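Local coordinates for protein thiosulfate sulfurtransferase RDL2, mitochondrial (Saccharomyces cerevisiae, PDB 6K6R) that catalyses the transfer of sulfane sulfur from thiosulfate to cyanide, yielding thiocyanate and sulfite, at residues A29-T34 with D47-V52; L51-E56 with G132-W137; N74-A79 with K89-A94. One frame throughout, in Å; residues are numbered along the deposited sequence.

Overall arrangement
The three contacts illustrate how chemistry follows position in a rhodanese fold. Interactions 1 and 2 both use strand 49-53, sharing L51 and V52, with centres about 13 Å apart. Interaction 2 is buried and sets isoleucine on a guanidinium face whose orientation an aspartate fixes. Interaction 1, partly buried at the other end of the strand, is polar: a tyrosine hydroxyl meets a lysine amine, with a second lysine close by. Interaction 3, also partly buried, is apolar, and joins a loop to a helix end about 17 Å from interaction 2, between centres. It is nested in the chain loop that interaction 2 closes, and E56 of interaction 2 probably hydrogen-bonds to S75 of interaction 3.

Interaction 1: residues A29-T34 with D47-V52; sequences APKIYT and DKKLLV
Both key side chains leave the backbone with CG anti to the carbonyl carbon, Y33 at chi1 -76° and K49 at chi1 -37°, and this turns the tyrosine ring and the lysine chain, extended beyond CG, toward one another. The two cross obliquely and meet chiefly at their polar ends. The amine of K49 comes to the edge of the ring, near its plane, where NZ of K49 lies 3.3 Å from OH of Y33 and donates a weak hydrogen bond. The aliphatic chain follows the amine in, with CD of K49 3.9 Å from the same OH of Y33.

The stronger polar partner of the tyrosine hydroxyl is the carboxylate of E101, whose other oxygen forms a long, weak ion pair with K49. K31, also extended, brings its NZ to 4.3 Å from NZ of K49; this proximity of like charges is probably eased by the nearby carboxylate. With an alanine in place of K49, the hydroxyl of Y33 would probably lose its weak donor and E101 one of its positive neighbours.

The backbones stay well apart, with CA of Y33 10.8 Å from CA of L51, because strands 127-129 and 101-104 lie between the two segments. Helix 35-43 connects them along the chain and packs on Y33 through V38 and on K49 through L41. The two segments are the first and fourth strands across a parallel sheet of order 1-5-4-2-3, the arrangement of the rhodanese fold, and the contact spans the two strands between them under helix 35-43.

Interaction 2: residues L51-E56 with G132-W137; sequences LVDVRE and GSITEW
D53, the last residue of its strand, approaches I134 only loosely, with OD2 of D53 4.5 Å from CD1 of I134, and its larger role is to prepare the surface on which the isoleucine rests. Its OD1 accepts from the backbone N of R55 at 3.0 Å, closing an Asx turn as the chain leaves the sheet. The same oxygen is also met by the R55 side chain, in a straight bond (160°) from NE of R55 to the syn lone pair of OD1 of D53.

At R55 the chain bends at chi3 (-47°), which swings the guanidinium back over its own turn so that it grips the carboxylate side-on, one nitrogen to each oxygen. The second arm is the salt bridge from NH2 of R55 to OD2 of D53, 2.7 Å long, with the acceptor tilted 17° from the guanidinium plane. NH2 also donates to the carbonyl oxygen of Y63. Held in this way, the flat group presents one face to I134, whose side chain crosses it at about a right angle. CG1 of I134 stands over the centre of the group, 3.6 Å from CZ of R55, while the CG2 branch lies 3.5 Å from NH1 of R55.

I134 opens helix 134-139, so the contact joins the C-terminal end of strand 49-53 in the parallel sheet to the start of that helix. Just before it, S133 is the N-cap, its OG accepting from N of E136.

Across the segments hydrocarbon packs on the face of a charged group, and the ionic bonds lie within one of them. Pairing with D53 probably offsets much of the cost of burying the arginine's charge, and because the bonds use the guanidinium edge, its face remains available to a hydrocarbon partner.

Interaction 3: residues N74-A79 with K89-A94; sequences NSAPGA and KVFQFA
A type I turn from A76 to A79, closed by a 3.3 Å bond from N of A79 to O of A76, directs both of its end alanines at F91, which is the last residue of helix 84-91. The phenylalanine leads with CZ. This atom of F91 lies 3.4 Å from CB of A79, an approach in which CE2 of F91 also shares, and 4.2 Å from CB of A76, which sits at the ring edge near its plane. With CG anti to the carbonyl carbon (chi1 -62°), the ring extends away from the helix toward the turn.

V90 and F93 pack around F91. CG1 of V90 lies over the centre of one face of the F91 ring, 3.8 Å above its plane. Beyond the helix the chain turns at Q92, where phi is positive, and brings the face of the F93 ring, offset toward its rim, against CB of F91.

Other residues add to the packing: F87, one turn back in the helix, meets the F91 ring with the planes at about 45°, and P72 and L82 also touch the side chain. A79 also leans on I71, just beyond strand 69-70, and P77 touches L118, so the turn joins the end of helix 84-91 to the sheet edge and to helix 111-121.

Interaction 1: residues A29-T34 with D47-V52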
loop_
_atom_site.group_PDB
_atom_site.type_symbol
_atom_site.label_atom_id
_atom_site.label_comp_id
_atom_site.label_asym_id
_atom_site.label_seq_id
_atom_site.Cartn_x
_atom_site.Cartn_y
_atom_site.Cartn_z
ATOM N N ALA A 29 2.802 14.737 6.712
ATOM C CA ALA A 29 1.792 13.705 6.845
ATOM C C ALA A 29 1.415 13.150 5.471
ATOM O O ALA A 29 1.564 13.831 4.455
ATOM C CB ALA A 29 0.559 14.266 7.549
ATOM N N PRO A 30 0.930 11.910 5.417
ATOM C CA PRO A 30 0.568 11.323 4.122
ATOM C C PRO A 30 -0.626 12.021 3.491
ATOM O O PRO A 30 -1.523 12.521 4.173
ATOM C CB PRO A 30 0.237 9.867 4.472
ATOM C CG PRO A 30 -0.135 9.904 5.915
ATOM C CD PRO A 30 0.755 10.949 6.519
ATOM N N LYS A 31 -0.623 12.044 2.160
ATOM C CA LYS A 31 -1.728 12.624 1.409
ATOM C C LYS A 31 -2.943 11.706 1.471
ATOM O O LYS A 31 -2.829 10.494 1.271
ATOM C CB LYS A 31 -1.304 12.857 -0.040
ATOM C CG LYS A 31 -2.384 13.421 -0.947
ATOM C CD LYS A 31 -1.901 13.431 -2.390
ATOM C CE LYS A 31 -2.912 14.070 -3.325
ATOM N NZ LYS A 31 -2.451 14.014 -4.741
ATOM N N ILE A 32 -4.106 12.284 1.750
ATOM C CA ILE A 32 -5.335 11.518 1.930
ATOM C C ILE A 32 -6.007 11.332 0.576
ATOM O O ILE A 32 -6.263 12.305 -0.142
ATOM C CB ILE A 32 -6.279 12.214 2.925
ATOM C CG1 ILE A 32 -5.555 12.528 4.238
ATOM C CG2 ILE A 32 -7.501 11.353 3.189
ATOM C CD1 ILE A 32 -5.058 13.960 4.348
ATOM N N TYR A 33 -6.296 10.080 0.230
ATOM C CA TYR A 33 -6.922 9.730 -1.037
ATOM C C TYR A 33 -8.357 9.273 -0.807
ATOM O O TYR A 33 -8.690 8.720 0.243
ATOM C CB TYR A 33 -6.137 8.628 -1.755
ATOM C CG TYR A 33 -4.860 9.104 -2.410
ATOM C CD1 TYR A 33 -3.732 9.389 -1.652
ATOM C CD2 TYR A 33 -4.783 9.266 -3.787
ATOM C CE1 TYR A 33 -2.563 9.825 -2.246
ATOM C CE2 TYR A 33 -3.617 9.701 -4.391
ATOM C CZ TYR A 33 -2.512 9.979 -3.617
ATOM O OH TYR A 33 -1.351 10.411 -4.214
ATOM N N THR A 34 -9.204 9.505 -1.807
ATOM C CA THR A 34 -10.604 9.124 -1.746
ATOM C C THR A 34 -10.846 7.887 -2.609
ATOM O O THR A 34 -9.942 7.370 -3.269
ATOM C CB THR A 34 -11.497 10.284 -2.189
ATOM O OG1 THR A 34 -11.169 10.653 -3.534
ATOM C CG2 THR A 34 -11.299 11.484 -1.277
ATOM N N ASP A 47 3.078 5.309 -12.848
ATOM C CA ASP A 47 4.407 4.820 -12.500
ATOM C C ASP A 47 5.026 5.574 -11.329
ATOM O O ASP A 47 6.017 5.098 -10.764
ATOM C CB ASP A 47 5.334 4.903 -13.716
ATOM C CG ASP A 47 6.332 3.759 -13.768
ATOM O OD1 ASP A 47 5.903 2.603 -13.966
ATOM O OD2 ASP A 47 7.544 4.017 -13.612
ATOM N N LYS A 48 4.474 6.728 -10.953
ATOM C CA LYS A 48 4.989 7.480 -9.815
ATOM C C LYS A 48 4.456 6.972 -8.482
ATOM O O LYS A 48 5.055 7.261 -7.441
ATOM C CB LYS A 48 4.639 8.962 -9.960
ATOM C CG LYS A 48 5.483 9.724 -10.968
ATOM C CD LYS A 48 5.113 11.201 -10.971
ATOM C CE LYS A 48 5.303 11.827 -12.344
ATOM N NZ LYS A 48 6.578 12.590 -12.438
ATOM N N LYS A 49 3.351 6.230 -8.488
ATOM C CA LYS A 49 2.652 5.862 -7.267
ATOM C C LYS A 49 2.478 4.352 -7.189
ATOM O O LYS A 49 2.497 3.646 -8.201
ATOM C CB LYS A 49 1.283 6.555 -7.186
ATOM C CG LYS A 49 1.286 7.975 -7.733
ATOM C CD LYS A 49 -0.028 8.687 -7.468
ATOM C CE LYS A 49 0.034 10.133 -7.936
ATOM N NZ LYS A 49 -1.155 10.917 -7.500
ATOM N N LEU A 50 2.308 3.865 -5.961
ATOM C CA LEU A 50 2.102 2.448 -5.694
ATOM C C LEU A 50 1.076 2.298 -4.583
ATOM O O LEU A 50 1.224 2.898 -3.515
ATOM C CB LEU A 50 3.412 1.758 -5.291
ATOM C CG LEU A 50 4.417 1.441 -6.399
ATOM C CD1 LEU A 50 5.823 1.379 -5.829
ATOM C CD2 LEU A 50 4.060 0.136 -7.091
ATOM N N LEU A 51 0.042 1.499 -4.834
ATOM C CA LEU A 51 -0.968 1.199 -3.828
ATOM C C LEU A 51 -0.514 -0.014 -3.024
ATOM O O LEU A 51 -0.357 -1.108 -3.576
ATOM C CB LEU A 51 -2.324 0.948 -4.484
ATOM C CG LEU A 51 -2.920 2.155 -5.212
ATOM C CD1 LEU A 51 -3.778 1.714 -6.387
ATOM C CD2 LEU A 51 -3.723 3.018 -4.252
ATOM N N VAL A 52 -0.300 0.181 -1.725
ATOM C CA VAL A 52 0.281 -0.835 -0.854
ATOM C C VAL A 52 -0.821 -1.418 0.021
ATOM O O VAL A 52 -1.456 -0.696 0.800
ATOM C CB VAL A 52 1.415 -0.261 0.007
ATOM C CG1 VAL A 52 1.899 -1.301 1.006
ATOM C CG2 VAL A 52 2.560 0.213 -0.873
#

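Interaction 2: residues L51-E56 with G132-W137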
loop_
_atom_site.group_PDB
_atom_site.type_symbol
_atom_site.label_atom_id
_atom_site.label_comp_id
_atom_site.label_asym_id
_atom_site.label_seq_id
_atom_site.Cartn_x
_atom_site.Cartn_y
_atom_site.Cartn_z
ATOM N N LEU A 51 0.042 1.499 -4.834
ATOM C CA LEU A 51 -0.968 1.199 -3.828
ATOM C C LEU A 51 -0.514 -0.014 -3.024
ATOM O O LEU A 51 -0.357 -1.108 -3.576
ATOM C CB LEU A 51 -2.324 0.948 -4.484
ATOM C CG LEU A 51 -2.920 2.155 -5.212
ATOM C CD1 LEU A 51 -3.778 1.714 -6.387
ATOM C CD2 LEU A 51 -3.723 3.018 -4.252
ATOM N N VAL A 52 -0.300 0.181 -1.725
ATOM C CA VAL A 52 0.281 -0.835 -0.854
ATOM C C VAL A 52 -0.821 -1.418 0.021
ATOM O O VAL A 52 -1.456 -0.696 0.800
ATOM C CB VAL A 52 1.415 -0.261 0.007
ATOM C CG1 VAL A 52 1.899 -1.301 1.006
ATOM C CG2 VAL A 52 2.560 0.213 -0.873
ATOM N N ASP A 53 -1.043 -2.725 -0.107
ATOM C CA ASP A 53 -1.965 -3.453 0.755
ATOM C C ASP A 53 -1.179 -4.020 1.931
ATOM O O ASP A 53 -0.231 -4.791 1.737
ATOM C CB ASP A 53 -2.664 -4.570 -0.022
ATOM C CG ASP A 53 -3.836 -5.177 0.734
ATOM O OD1 ASP A 53 -3.886 -5.068 1.978
ATOM O OD2 ASP A 53 -4.716 -5.771 0.076
ATOM N N VAL A 54 -1.569 -3.639 3.149
ATOM C CA VAL A 54 -0.840 -4.038 4.347
ATOM C C VAL A 54 -1.522 -5.172 5.095
ATOM O O VAL A 54 -1.052 -5.562 6.172
ATOM C CB VAL A 54 -0.622 -2.833 5.283
ATOM C CG1 VAL A 54 0.080 -1.716 4.533
ATOM C CG2 VAL A 54 -1.948 -2.352 5.848
ATOM N N ARG A 55 -2.611 -5.717 4.559
ATOM C CA ARG A 55 -3.251 -6.863 5.181
ATOM C C ARG A 55 -2.345 -8.089 5.097
ATOM O O ARG A 55 -1.345 -8.116 4.373
ATOM C CB ARG A 55 -4.593 -7.164 4.516
ATOM C CG ARG A 55 -5.675 -6.132 4.763
ATOM C CD ARG A 55 -6.870 -6.406 3.871
ATOM N NE ARG A 55 -6.454 -6.659 2.495
ATOM C CZ ARG A 55 -7.200 -7.285 1.591
ATOM N NH1 ARG A 55 -8.406 -7.729 1.917
ATOM N NH2 ARG A 55 -6.738 -7.470 0.362
ATOM N N GLU A 56 -2.711 -9.118 5.855
ATOM C CA GLU A 56 -2.000 -10.378 5.775
ATOM C C GLU A 56 -2.361 -11.097 4.477
ATOM O O GLU A 56 -3.486 -10.969 3.983
ATOM C CB GLU A 56 -2.338 -11.259 6.975
ATOM C CG GLU A 56 -1.702 -10.794 8.272
ATOM C CD GLU A 56 -0.203 -10.605 8.146
ATOM O OE1 GLU A 56 0.463 -11.497 7.582
ATOM O OE2 GLU A 56 0.312 -9.565 8.608
ATOM N N GLY A 132 -10.294 4.349 3.547
ATOM C CA GLY A 132 -11.307 3.313 3.451
ATOM C C GLY A 132 -10.707 1.924 3.587
ATOM O O GLY A 132 -9.609 1.644 3.104
ATOM N N SER A 133 -11.442 1.049 4.265
ATOM C CA SER A 133 -11.043 -0.344 4.364
ATOM C C SER A 133 -11.416 -1.090 3.087
ATOM O O SER A 133 -12.192 -0.605 2.258
ATOM C CB SER A 133 -11.698 -1.012 5.574
ATOM O OG SER A 133 -13.093 -1.167 5.379
ATOM N N ILE A 134 -10.842 -2.285 2.932
ATOM C CA ILE A 134 -11.172 -3.120 1.780
ATOM C C ILE A 134 -12.661 -3.444 1.772
ATOM O O ILE A 134 -13.305 -3.454 0.715
ATOM C CB ILE A 134 -10.306 -4.395 1.779
ATOM C CG1 ILE A 134 -8.875 -4.061 1.352
ATOM C CG2 ILE A 134 -10.899 -5.456 0.864
ATOM C CD1 ILE A 134 -8.720 -3.828 -0.135
ATOM N N THR A 135 -13.234 -3.696 2.951
ATOM C CA THR A 135 -14.675 -3.906 3.045
ATOM C C THR A 135 -15.441 -2.666 2.600
ATOM O O THR A 135 -16.426 -2.768 1.859
ATOM C CB THR A 135 -15.057 -4.287 4.476
ATOM O OG1 THR A 135 -14.395 -5.505 4.843
ATOM C CG2 THR A 135 -16.560 -4.477 4.598
ATOM N N GLU A 136 -14.999 -1.485 3.043
ATOM C CA GLU A 136 -15.617 -0.240 2.596
ATOM C C GLU A 136 -15.433 -0.042 1.098
ATOM O O GLU A 136 -16.350 0.417 0.406
ATOM C CB GLU A 136 -15.024 0.939 3.368
ATOM C CG GLU A 136 -15.870 2.201 3.339
ATOM C CD GLU A 136 -15.172 3.386 3.982
ATOM O OE1 GLU A 136 -14.672 3.240 5.118
ATOM O OE2 GLU A 136 -15.127 4.465 3.354
ATOM N N TRP A 137 -14.250 -0.381 0.582
ATOM C CA TRP A 137 -13.985 -0.256 -0.847
ATOM C C TRP A 137 -14.902 -1.167 -1.656
ATOM O O TRP A 137 -15.512 -0.737 -2.642
ATOM C CB TRP A 137 -12.513 -0.570 -1.119
ATOM C CG TRP A 137 -12.200 -1.032 -2.512
ATOM C CD1 TRP A 137 -12.250 -2.313 -2.984
ATOM C CD2 TRP A 137 -11.756 -0.219 -3.607
ATOM N NE1 TRP A 137 -11.880 -2.344 -4.307
ATOM C CE2 TRP A 137 -11.570 -1.072 -4.712
ATOM C CE3 TRP A 137 -11.504 1.147 -3.758
ATOM C CZ2 TRP A 137 -11.146 -0.603 -5.953
ATOM C CZ3 TRP A 137 -11.082 1.611 -4.992
ATOM C CH2 TRP A 137 -10.908 0.738 -6.072
#

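Interaction 3: residues N74-A79 with K89-A94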
loop_
_atom_site.group_PDB
_atom_site.type_symbol
_atom_site.label_atom_id
_atom_site.label_comp_id
_atom_site.label_asym_id
_atom_site.label_seq_id
_atom_site.Cartn_x
_atom_site.Cartn_y
_atom_site.Cartn_z
ATOM N N ASN A 74 1.754 -6.508 9.990
ATOM C CA ASN A 74 1.827 -7.362 11.171
ATOM C C ASN A 74 2.926 -8.408 11.027
ATOM O O ASN A 74 3.720 -8.620 11.950
ATOM C CB ASN A 74 0.477 -8.037 11.421
ATOM C CG ASN A 74 -0.534 -7.107 12.057
ATOM O OD1 ASN A 74 -0.178 -6.064 12.607
ATOM N ND2 ASN A 74 -1.806 -7.480 11.985
ATOM N N SER A 75 2.989 -9.071 9.872
ATOM C CA SER A 75 3.981 -10.125 9.676
ATOM C C SER A 75 5.384 -9.547 9.531
ATOM O O SER A 75 6.315 -9.977 10.220
ATOM C CB SER A 75 3.617 -10.970 8.454
ATOM O OG SER A 75 2.489 -11.785 8.715
ATOM N N ALA A 76 5.556 -8.573 8.638
ATOM C CA ALA A 76 6.869 -8.012 8.319
ATOM C C ALA A 76 6.823 -6.494 8.420
ATOM O O ALA A 76 6.738 -5.793 7.403
ATOM C CB ALA A 76 7.330 -8.452 6.928
ATOM N N PRO A 77 6.885 -5.948 9.639
ATOM C CA PRO A 77 6.909 -4.483 9.784
ATOM C C PRO A 77 8.206 -3.848 9.312
ATOM O O PRO A 77 8.193 -2.672 8.930
ATOM C CB PRO A 77 6.700 -4.273 11.289
ATOM C CG PRO A 77 7.174 -5.541 11.915
ATOM C CD PRO A 77 6.866 -6.637 10.939
ATOM N N GLY A 78 9.318 -4.578 9.319
ATOM C CA GLY A 78 10.569 -4.047 8.815
ATOM C C GLY A 78 10.815 -4.391 7.360
ATOM O O GLY A 78 11.960 -4.375 6.898
ATOM N N ALA A 79 9.741 -4.692 6.624
ATOM C CA ALA A 79 9.878 -5.116 5.233
ATOM C C ALA A 79 10.538 -4.037 4.383
ATOM O O ALA A 79 11.499 -4.307 3.653
ATOM C CB ALA A 79 8.509 -5.482 4.664
ATOM N N LYS A 89 13.458 -11.540 -2.875
ATOM C CA LYS A 89 13.344 -12.967 -2.602
ATOM C C LYS A 89 12.194 -13.257 -1.646
ATOM O O LYS A 89 11.514 -14.282 -1.775
ATOM C CB LYS A 89 14.661 -13.500 -2.039
ATOM C CG LYS A 89 15.763 -13.697 -3.079
ATOM C CD LYS A 89 15.214 -14.205 -4.409
ATOM C CE LYS A 89 15.396 -13.181 -5.522
ATOM N NZ LYS A 89 14.762 -13.632 -6.792
ATOM N N VAL A 90 11.955 -12.363 -0.687
ATOM C CA VAL A 90 10.916 -12.600 0.308
ATOM C C VAL A 90 9.532 -12.331 -0.273
ATOM O O VAL A 90 8.578 -13.064 0.007
ATOM C CB VAL A 90 11.186 -11.749 1.564
ATOM C CG1 VAL A 90 9.979 -11.753 2.488
ATOM C CG2 VAL A 90 12.414 -12.266 2.299
ATOM N N PHE A 91 9.398 -11.290 -1.100
ATOM C CA PHE A 91 8.093 -10.862 -1.588
ATOM C C PHE A 91 7.850 -11.138 -3.065
ATOM O O PHE A 91 6.695 -11.077 -3.500
ATOM C CB PHE A 91 7.897 -9.361 -1.329
ATOM C CG PHE A 91 7.915 -8.993 0.125
ATOM C CD1 PHE A 91 6.822 -9.260 0.932
ATOM C CD2 PHE A 91 9.026 -8.389 0.687
ATOM C CE1 PHE A 91 6.834 -8.927 2.271
ATOM C CE2 PHE A 91 9.045 -8.053 2.026
ATOM C CZ PHE A 91 7.947 -8.326 2.818
ATOM N N GLN A 92 8.897 -11.427 -3.839
ATOM C CA GLN A 92 8.784 -11.724 -5.270
ATOM C C GLN A 92 8.249 -10.530 -6.060
ATOM O O GLN A 92 7.477 -10.683 -7.010
ATOM C CB GLN A 92 7.938 -12.975 -5.520
ATOM C CG GLN A 92 8.749 -14.258 -5.471
ATOM C CD GLN A 92 10.016 -14.175 -6.305
ATOM O OE1 GLN A 92 11.121 -14.360 -5.795
ATOM N NE2 GLN A 92 9.859 -13.901 -7.595
ATOM N N PHE A 93 8.658 -9.330 -5.656
ATOM C CA PHE A 93 8.587 -8.156 -6.513
ATOM C C PHE A 93 9.684 -7.195 -6.076
ATOM O O PHE A 93 10.303 -7.365 -5.023
ATOM C CB PHE A 93 7.199 -7.493 -6.496
ATOM C CG PHE A 93 6.723 -7.071 -5.131
ATOM C CD1 PHE A 93 7.153 -5.883 -4.563
ATOM C CD2 PHE A 93 5.814 -7.849 -4.434
ATOM C CE1 PHE A 93 6.704 -5.490 -3.315
ATOM C CE2 PHE A 93 5.360 -7.461 -3.186
ATOM C CZ PHE A 93 5.807 -6.281 -2.627
ATOM N N ALA A 94 9.926 -6.185 -6.904
ATOM C CA ALA A 94 11.037 -5.275 -6.661
ATOM C C ALA A 94 10.761 -4.391 -5.451
ATOM O O ALA A 94 9.636 -3.929 -5.240
ATOM C CB ALA A 94 11.295 -4.410 -7.893
#